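Local coordinates for ferric iron-binding protein HitA (PDB 6IWF) that binds ferric iron and, as a solute-binding protein, probably hands it on for uptake, with a part in gallium internalization as well, at residues V3-Y8 with S235-E240; V56-E61 with S227-L232; P128-R133 with V188-I193. One frame throughout, in Å; residues are numbered along the deposited sequence.

Interaction 1: V3-Y8 with S235-E240; sequences VTLTLY and SKHPRE
V3 places CG1 anti to its own backbone N (chi1 171°), and H237 swings CG to the side away from its carbonyl carbon (chi1 -50°); together these two torsions bring the methyl down on the imidazole. The two side chains come from opposite directions and meet as a CH-pi contact: V3 CG1 sits 3.7 Å from the centroid of the H237 ring, 15° off the ring normal. The methyl is shifted a little toward the rim, so its shortest approach is to one corner of the ring, V3 CG1 to H237 ND1 at 3.6 Å. The second branch of the valine serves a different partner. V3 CG2 reaches E240 OE2 at 3.6 Å, the two side chains crossing at about a right angle, and E240 gets its carboxylate there by bending at its second torsion.

In the fold this is where strand 4-9, the first of the solute-binding protein, meets the start of helix 238-248. H237 is the N-cap residue of that helix, and the chain leads into it through an ST turn in which S235 OG accepts from H237 N at 3.0 Å. D55, in the loop just before strand 56-59, ties the two sides together: one carboxylate oxygen bonds S235 OG and the other bonds T6 N.

L5 is buried, whereas V3, H237 and E240 are partly exposed at the protein surface. The leucine and the histidine slide past each other in opposite directions, and L5 CD2 packs against the stem of the imidazole, 3.8 Å from H237 CB. The same methyl also meets E240 CB at 3.9 Å, while L5 CD1 lies 3.6 Å from the backbone oxygen E240 O.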
loop_
_atom_site.group_PDB
_atom_site.type_symbol
_atom_site.label_atom_id
_atom_site.label_comp_id
_atom_site.label_asym_id
_atom_site.label_seq_id
_atom_site.Cartn_x
_atom_site.Cartn_y
_atom_site.Cartn_z
ATOM N N VAL A 3 -5.362 27.629 -13.381
ATOM C CA VAL A 3 -5.945 26.624 -12.501
ATOM C C VAL A 3 -4.869 26.047 -11.588
ATOM O O VAL A 3 -3.729 25.794 -12.009
ATOM C CB VAL A 3 -6.626 25.512 -13.322
ATOM C CG1 VAL A 3 -7.048 24.350 -12.424
ATOM C CG2 VAL A 3 -7.839 26.055 -14.042
ATOM N N THR A 4 -5.227 25.848 -10.321
ATOM C CA THR A 4 -4.410 25.103 -9.374
ATOM C C THR A 4 -5.221 23.903 -8.895
ATOM O O THR A 4 -6.295 24.075 -8.310
ATOM C CB THR A 4 -3.997 25.992 -8.199
ATOM O OG1 THR A 4 -3.110 27.016 -8.670
ATOM C CG2 THR A 4 -3.297 25.173 -7.110
ATOM N N LEU A 5 -4.738 22.697 -9.195
ATOM C CA LEU A 5 -5.336 21.481 -8.649
ATOM C C LEU A 5 -4.859 21.279 -7.216
ATOM O O LEU A 5 -3.709 21.580 -6.884
ATOM C CB LEU A 5 -4.959 20.259 -9.487
ATOM C CG LEU A 5 -5.577 20.073 -10.872
ATOM C CD1 LEU A 5 -5.109 18.763 -11.519
ATOM C CD2 LEU A 5 -7.097 20.118 -10.799
ATOM N N THR A 6 -5.746 20.767 -6.369
ATOM C CA THR A 6 -5.395 20.382 -5.007
ATOM C C THR A 6 -5.323 18.861 -4.952
ATOM O O THR A 6 -6.299 18.185 -5.295
ATOM C CB THR A 6 -6.411 20.911 -3.996
ATOM O OG1 THR A 6 -6.480 22.345 -4.078
ATOM C CG2 THR A 6 -6.002 20.513 -2.584
ATOM N N LEU A 7 -4.157 18.334 -4.574
ATOM C CA LEU A 7 -3.927 16.905 -4.428
ATOM C C LEU A 7 -3.889 16.575 -2.945
ATOM O O LEU A 7 -3.031 17.086 -2.221
ATOM C CB LEU A 7 -2.615 16.481 -5.092
ATOM C CG LEU A 7 -2.169 15.033 -4.839
ATOM C CD1 LEU A 7 -3.192 14.081 -5.469
ATOM C CD2 LEU A 7 -0.756 14.770 -5.385
ATOM N N TYR A 8 -4.811 15.729 -2.500
ATOM C CA TYR A 8 -4.749 15.138 -1.165
ATOM C C TYR A 8 -3.883 13.890 -1.272
ATOM O O TYR A 8 -4.293 12.904 -1.894
ATOM C CB TYR A 8 -6.147 14.791 -0.650
ATOM C CG TYR A 8 -6.897 15.955 -0.024
ATOM C CD1 TYR A 8 -6.577 17.272 -0.345
ATOM C CD2 TYR A 8 -7.925 15.734 0.884
ATOM C CE1 TYR A 8 -7.263 18.330 0.220
ATOM C CE2 TYR A 8 -8.617 16.797 1.457
ATOM C CZ TYR A 8 -8.282 18.087 1.114
ATOM O OH TYR A 8 -8.959 19.147 1.671
ATOM N N SER A 235 -15.083 18.233 -7.311
ATOM C CA SER A 235 -14.036 19.074 -7.877
ATOM C C SER A 235 -14.627 20.081 -8.856
ATOM O O SER A 235 -15.479 19.742 -9.683
ATOM C CB SER A 235 -12.981 18.208 -8.574
ATOM O OG SER A 235 -12.140 18.986 -9.417
ATOM N N LYS A 236 -14.198 21.331 -8.736
ATOM C CA LYS A 236 -14.605 22.350 -9.693
ATOM C C LYS A 236 -13.674 22.413 -10.895
ATOM O O LYS A 236 -13.854 23.270 -11.772
ATOM C CB LYS A 236 -14.694 23.714 -8.999
ATOM C CG LYS A 236 -15.909 23.847 -8.063
ATOM C CD LYS A 236 -17.148 23.126 -8.617
ATOM C CE LYS A 236 -18.351 23.236 -7.672
ATOM N NZ LYS A 236 -18.479 22.063 -6.744
ATOM N N HIS A 237 -12.703 21.505 -10.975
ATOM C CA HIS A 237 -11.816 21.383 -12.128
ATOM C C HIS A 237 -11.895 19.967 -12.691
ATOM O O HIS A 237 -10.881 19.261 -12.764
ATOM C CB HIS A 237 -10.385 21.735 -11.729
ATOM C CG HIS A 237 -10.268 23.023 -10.984
ATOM N ND1 HIS A 237 -10.557 24.244 -11.561
ATOM C CD2 HIS A 237 -9.913 23.284 -9.703
ATOM C CE1 HIS A 237 -10.374 25.202 -10.669
ATOM N NE2 HIS A 237 -9.981 24.647 -9.535
ATOM N N PRO A 238 -13.092 19.511 -13.090
ATOM C CA PRO A 238 -13.227 18.093 -13.464
ATOM C C PRO A 238 -12.340 17.680 -14.627
ATOM O O PRO A 238 -11.712 16.616 -14.560
ATOM C CB PRO A 238 -14.722 17.954 -13.805
ATOM C CG PRO A 238 -15.175 19.339 -14.143
ATOM C CD PRO A 238 -14.360 20.250 -13.264
ATOM N N ARG A 239 -12.249 18.493 -15.688
ATOM C CA ARG A 239 -11.415 18.107 -16.824
ATOM C C ARG A 239 -9.955 17.971 -16.412
ATOM O O ARG A 239 -9.285 17.001 -16.786
ATOM C CB ARG A 239 -11.548 19.128 -17.958
ATOM C CG ARG A 239 -10.736 18.785 -19.196
ATOM C CD ARG A 239 -10.846 19.903 -20.234
ATOM N NE ARG A 239 -10.078 19.617 -21.442
ATOM C CZ ARG A 239 -8.875 20.124 -21.703
ATOM N NH1 ARG A 239 -8.293 20.946 -20.841
ATOM N NH2 ARG A 239 -8.254 19.805 -22.832
ATOM N N GLU A 240 -9.463 18.918 -15.618
ATOM C CA GLU A 240 -8.057 18.930 -15.228
ATOM C C GLU A 240 -7.746 17.804 -14.252
ATOM O O GLU A 240 -6.671 17.187 -14.314
ATOM C CB GLU A 240 -7.725 20.284 -14.613
ATOM C CG GLU A 240 -7.963 21.471 -15.557
ATOM C CD GLU A 240 -9.361 22.104 -15.461
ATOM O OE1 GLU A 240 -10.365 21.396 -15.200
ATOM O OE2 GLU A 240 -9.454 23.340 -15.673
#

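Interaction 2: V56-E61 with S227-L232; sequences VLYTEE and SGAAVL
L57 and A230 face each other as a hydrogen-bonded pair of an antiparallel ladder, and T59 with G228 forms the next. L57 N gives to A230 O at 2.9 Å, and T59 N to G228 O, also at 2.9 Å and nearly straight (170° at the hydrogen); the return bonds, A230 N to L57 O and G228 N to T59 O, close each pair. Y58-A229 lies between them and V56-V231 at the end beside L57-A230, both non-hydrogen-bonded, and here CA-H...O contacts fill in, such as A229 CA to L57 O at 3.1 Å.

G228 and A229 lie close against the other strand. Y58 turns the edge of its ring to the neighbouring backbone, with CD1 3.3 Å from G228 O in the ring plane, while A229 CB lies obliquely to the same ring. M248 of helix 238-248 and I99 close over that side. On the face of L57 and A230, L232 CD2 comes within 4.1 Å of L57 CB.

Past T59 the regular N-H...O pairing ends, though S227 CA still lies 3.3 Å from E60 O. T59 OG1 (chi1 61°) donates to E61 O at 2.7 Å, and the S227 hydroxyl is bonded to T100. The side chains of E60 and E61 point away. E60, partly exposed, is an Fe(3+) ligand, as are H12, Y196 and Y197; in this iron-free chain E60 OE1 is bonded to Y196 OH. D38 takes the backbone N-H groups of both glutamates. Four backbone bonds hold the strand pair, which probably helps set the position of E60, the iron-binding carboxylate just past the strand.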
loop_
_atom_site.group_PDB
_atom_site.type_symbol
_atom_site.label_atom_id
_atom_site.label_comp_id
_atom_site.label_asym_id
_atom_site.label_seq_id
_atom_site.Cartn_x
_atom_site.Cartn_y
_atom_site.Cartn_z
ATOM N N VAL A 56 -8.125 15.703 -6.462
ATOM C CA VAL A 56 -7.623 14.347 -6.660
ATOM C C VAL A 56 -7.181 13.821 -5.303
ATOM O O VAL A 56 -6.578 14.554 -4.511
ATOM C CB VAL A 56 -6.454 14.315 -7.674
ATOM C CG1 VAL A 56 -5.823 12.926 -7.756
ATOM C CG2 VAL A 56 -6.932 14.763 -9.058
ATOM N N LEU A 57 -7.509 12.560 -5.024
ATOM C CA LEU A 57 -7.034 11.864 -3.837
ATOM C C LEU A 57 -6.101 10.740 -4.262
ATOM O O LEU A 57 -6.417 9.984 -5.181
ATOM C CB LEU A 57 -8.198 11.300 -3.030
ATOM C CG LEU A 57 -7.841 10.396 -1.839
ATOM C CD1 LEU A 57 -7.129 11.160 -0.739
ATOM C CD2 LEU A 57 -9.097 9.714 -1.311
ATOM N N TYR A 58 -4.963 10.628 -3.584
ATOM C CA TYR A 58 -3.948 9.624 -3.887
ATOM C C TYR A 58 -3.637 8.918 -2.581
ATOM O O TYR A 58 -3.227 9.575 -1.619
ATOM C CB TYR A 58 -2.704 10.311 -4.463
ATOM C CG TYR A 58 -1.571 9.435 -4.963
ATOM C CD1 TYR A 58 -1.737 8.081 -5.232
ATOM C CD2 TYR A 58 -0.320 9.994 -5.174
ATOM C CE1 TYR A 58 -0.661 7.313 -5.714
ATOM C CE2 TYR A 58 0.741 9.246 -5.641
ATOM C CZ TYR A 58 0.573 7.921 -5.905
ATOM O OH TYR A 58 1.657 7.216 -6.372
ATOM N N THR A 59 -3.895 7.608 -2.514
ATOM C CA THR A 59 -3.744 6.874 -1.264
ATOM C C THR A 59 -2.736 5.738 -1.394
ATOM O O THR A 59 -2.542 5.158 -2.469
ATOM C CB THR A 59 -5.076 6.292 -0.777
ATOM O OG1 THR A 59 -5.592 5.377 -1.750
ATOM C CG2 THR A 59 -6.086 7.404 -0.496
ATOM N N GLU A 60 -2.121 5.411 -0.258
ATOM C CA GLU A 60 -1.231 4.258 -0.164
ATOM C C GLU A 60 -1.980 2.944 -0.350
ATOM O O GLU A 60 -1.425 1.979 -0.888
ATOM C CB GLU A 60 -0.537 4.261 1.196
ATOM C CG GLU A 60 0.934 4.551 1.156
ATOM C CD GLU A 60 1.623 4.074 2.408
ATOM O OE1 GLU A 60 2.536 3.234 2.289
ATOM O OE2 GLU A 60 1.235 4.528 3.506
ATOM N N GLU A 61 -3.231 2.867 0.131
ATOM C CA GLU A 61 -3.991 1.628 0.136
ATOM C C GLU A 61 -5.394 1.871 -0.401
ATOM O O GLU A 61 -5.864 3.011 -0.496
ATOM C CB GLU A 61 -4.086 1.026 1.543
ATOM C CG GLU A 61 -2.799 1.121 2.354
ATOM C CD GLU A 61 -1.723 0.145 1.906
ATOM O OE1 GLU A 61 -0.598 0.227 2.465
ATOM O OE2 GLU A 61 -1.985 -0.699 1.011
ATOM N N SER A 227 -1.930 0.783 -4.359
ATOM C CA SER A 227 -2.208 2.184 -4.101
ATOM C C SER A 227 -3.106 2.698 -5.216
ATOM O O SER A 227 -3.100 2.173 -6.326
ATOM C CB SER A 227 -0.934 3.024 -4.060
ATOM O OG SER A 227 -0.405 3.178 -5.362
ATOM N N GLY A 228 -3.865 3.746 -4.923
ATOM C CA GLY A 228 -4.831 4.180 -5.912
ATOM C C GLY A 228 -5.071 5.672 -5.909
ATOM O O GLY A 228 -4.581 6.419 -5.061
ATOM N N ALA A 229 -5.853 6.098 -6.894
ATOM C CA ALA A 229 -6.147 7.510 -7.036
ATOM C C ALA A 229 -7.557 7.692 -7.565
ATOM O O ALA A 229 -8.144 6.793 -8.171
ATOM C CB ALA A 229 -5.160 8.215 -7.970
ATOM N N ALA A 230 -8.084 8.887 -7.349
ATOM C CA ALA A 230 -9.469 9.162 -7.703
ATOM C C ALA A 230 -9.649 10.660 -7.864
ATOM O O ALA A 230 -8.918 11.452 -7.273
ATOM C CB ALA A 230 -10.440 8.624 -6.640
ATOM N N VAL A 231 -10.631 11.028 -8.685
ATOM C CA VAL A 231 -11.110 12.401 -8.835
ATOM C C VAL A 231 -12.313 12.604 -7.919
ATOM O O VAL A 231 -13.226 11.777 -7.898
ATOM C CB VAL A 231 -11.502 12.668 -10.297
ATOM C CG1 VAL A 231 -12.156 14.056 -10.441
ATOM C CG2 VAL A 231 -10.277 12.524 -11.197
ATOM N N LEU A 232 -12.343 13.721 -7.192
ATOM C CA LEU A 232 -13.474 13.990 -6.309
ATOM C C LEU A 232 -14.661 14.488 -7.124
ATOM O O LEU A 232 -14.507 15.317 -8.027
ATOM C CB LEU A 232 -13.103 15.019 -5.238
ATOM C CG LEU A 232 -12.315 14.532 -4.021
ATOM C CD1 LEU A 232 -13.043 13.367 -3.348
ATOM C CD2 LEU A 232 -10.873 14.151 -4.366
#

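Interaction 3: P128-R133 with V188-I193; sequences PSWSGR and VDMALI
R133 presents the edge of its guanidinium to D189, whose OD2 lies in the guanidinium plane and is gripped side-on by two nitrogens, NE at 2.8 Å and NH2 at 2.9 Å. The carboxylate stands nearly upright to that plane, 81° away. NE meets the anti lone pair of D189 OD2, on the side away from OD1, while NH2 comes to the same oxygen from above the carboxylate plane. A bend at chi3 (74°) turns the guanidinium back toward the aspartate. Over one face of the W130 ring lies S129 OG, and M190 approaches obliquely in a Met-aromatic contact, SD 5.2 Å from the centroid of the six-membered ring.

Behind the salt bridge the backbones meet. A type II turn from W130 to R133 brings R133 O to M190 N, a weak bond of 3.1 Å, and a water accepts from D189 N and donates to G132 O. V188 CG2 packs 3.7 Å from R133 O. The turn leads into strand 134-136, the parallel neighbour of strand 190-194. With two donors on one oxygen, the pair probably restrains the turn of the guanidinium, and the ion pair probably favours the ionised aspartate at this partly exposed end.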
loop_
_atom_site.group_PDB
_atom_site.type_symbol
_atom_site.label_atom_id
_atom_site.label_comp_id
_atom_site.label_asym_id
_atom_site.label_seq_id
_atom_site.Cartn_x
_atom_site.Cartn_y
_atom_site.Cartn_z
ATOM N N PRO A 128 4.682 -19.973 19.811
ATOM C CA PRO A 128 5.583 -19.390 20.818
ATOM C C PRO A 128 7.061 -19.449 20.449
ATOM O O PRO A 128 7.842 -18.645 20.977
ATOM C CB PRO A 128 5.288 -20.220 22.081
ATOM C CG PRO A 128 3.906 -20.765 21.868
ATOM C CD PRO A 128 3.774 -20.987 20.380
ATOM N N SER A 129 7.477 -20.349 19.556
ATOM C CA SER A 129 8.898 -20.428 19.223
ATOM C C SER A 129 9.420 -19.142 18.586
ATOM O O SER A 129 10.622 -18.867 18.665
ATOM C CB SER A 129 9.167 -21.624 18.302
ATOM O OG SER A 129 8.530 -21.482 17.042
ATOM N N TRP A 130 8.552 -18.334 17.977
ATOM C CA TRP A 130 8.989 -17.091 17.351
ATOM C C TRP A 130 8.953 -15.902 18.295
ATOM O O TRP A 130 9.247 -14.782 17.868
ATOM C CB TRP A 130 8.127 -16.802 16.115
ATOM C CG TRP A 130 8.262 -17.898 15.140
ATOM C CD1 TRP A 130 7.327 -18.846 14.841
ATOM C CD2 TRP A 130 9.427 -18.224 14.375
ATOM N NE1 TRP A 130 7.824 -19.718 13.911
ATOM C CE2 TRP A 130 9.114 -19.361 13.610
ATOM C CE3 TRP A 130 10.699 -17.647 14.246
ATOM C CZ2 TRP A 130 10.029 -19.945 12.731
ATOM C CZ3 TRP A 130 11.606 -18.229 13.366
ATOM C CH2 TRP A 130 11.263 -19.371 12.632
ATOM N N SER A 131 8.620 -16.115 19.569
ATOM C CA SER A 131 8.490 -14.998 20.495
ATOM C C SER A 131 9.768 -14.157 20.535
ATOM O O SER A 131 10.871 -14.685 20.710
ATOM C CB SER A 131 8.158 -15.517 21.895
ATOM O OG SER A 131 7.993 -14.420 22.776
ATOM N N GLY A 132 9.616 -12.842 20.372
ATOM C CA GLY A 132 10.743 -11.934 20.440
ATOM C C GLY A 132 11.601 -11.880 19.194
ATOM O O GLY A 132 12.537 -11.062 19.136
ATOM N N ARG A 133 11.317 -12.711 18.191
ATOM C CA ARG A 133 12.167 -12.814 17.014
ATOM C C ARG A 133 11.681 -11.986 15.833
ATOM O O ARG A 133 12.393 -11.915 14.828
ATOM C CB ARG A 133 12.300 -14.275 16.573
ATOM C CG ARG A 133 12.910 -15.177 17.640
ATOM C CD ARG A 133 13.467 -16.457 17.044
ATOM N NE ARG A 133 14.707 -16.210 16.321
ATOM C CZ ARG A 133 15.425 -17.156 15.724
ATOM N NH1 ARG A 133 15.013 -18.424 15.752
ATOM N NH2 ARG A 133 16.557 -16.833 15.104
ATOM N N VAL A 188 16.326 -6.987 15.926
ATOM C CA VAL A 188 15.285 -8.004 15.859
ATOM C C VAL A 188 15.590 -8.845 14.632
ATOM O O VAL A 188 16.128 -8.341 13.640
ATOM C CB VAL A 188 13.862 -7.389 15.815
ATOM C CG1 VAL A 188 13.588 -6.666 14.471
ATOM C CG2 VAL A 188 12.810 -8.460 16.095
ATOM N N ASP A 189 15.289 -10.152 14.712
ATOM C CA ASP A 189 15.763 -11.063 13.672
ATOM C C ASP A 189 15.025 -10.864 12.352
ATOM O O ASP A 189 15.616 -11.062 11.286
ATOM C CB ASP A 189 15.616 -12.522 14.114
ATOM C CG ASP A 189 16.535 -12.891 15.275
ATOM O OD1 ASP A 189 17.407 -12.071 15.657
ATOM O OD2 ASP A 189 16.383 -14.012 15.814
ATOM N N MET A 190 13.744 -10.498 12.392
ATOM C CA MET A 190 12.959 -10.366 11.169
ATOM C C MET A 190 11.843 -9.350 11.392
ATOM O O MET A 190 11.560 -8.952 12.518
ATOM C CB MET A 190 12.392 -11.730 10.733
ATOM C CG MET A 190 11.460 -12.371 11.718
ATOM S SD MET A 190 11.199 -14.140 11.364
ATOM C CE MET A 190 12.807 -14.619 11.032
ATOM N N ALA A 191 11.189 -8.937 10.303
ATOM C CA ALA A 191 10.050 -8.037 10.429
ATOM C C ALA A 191 9.110 -8.217 9.248
ATOM O O ALA A 191 9.555 -8.468 8.124
ATOM C CB ALA A 191 10.489 -6.564 10.518
ATOM N N LEU A 192 7.814 -8.076 9.527
ATOM C CA LEU A 192 6.756 -8.123 8.525
ATOM C C LEU A 192 6.552 -6.717 7.980
ATOM O O LEU A 192 6.173 -5.817 8.733
ATOM C CB LEU A 192 5.468 -8.635 9.165
ATOM C CG LEU A 192 5.509 -10.054 9.735
ATOM C CD1 LEU A 192 4.232 -10.339 10.486
ATOM C CD2 LEU A 192 5.694 -11.051 8.578
ATOM N N ILE A 193 6.816 -6.517 6.683
ATOM C CA ILE A 193 6.790 -5.189 6.068
ATOM C C ILE A 193 6.443 -5.325 4.593
ATOM O O ILE A 193 6.462 -6.413 4.026
ATOM C CB ILE A 193 8.143 -4.442 6.182
ATOM C CG1 ILE A 193 9.257 -5.283 5.549
ATOM C CG2 ILE A 193 8.466 -4.059 7.615
ATOM C CD1 ILE A 193 10.447 -4.457 5.096
HETATM O O HOH W 1 15.067 -10.951 17.611
#

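Overall arrangement
Interaction 2 is the buried core contact, while interaction 1 lies at the surface and interaction 3 is partly buried on the opposite side of the chain's centre, its centre about 45 Å from that of interaction 1. All three reach the same mixed sheet. Interactions 1 and 2 are direct neighbours: strands 4-9 and 56-59 pair in parallel, with Y8 bonded through its backbone to V56 and Y58, and strand 224-231 leads on to helix 238-248. Interaction 3 is nested within the chain loops that both others close. Chemistry follows place: backbone ladder in the core, apolar and CH-pi touching at the strand 4-9 end, a salt bridge and water at 128-133.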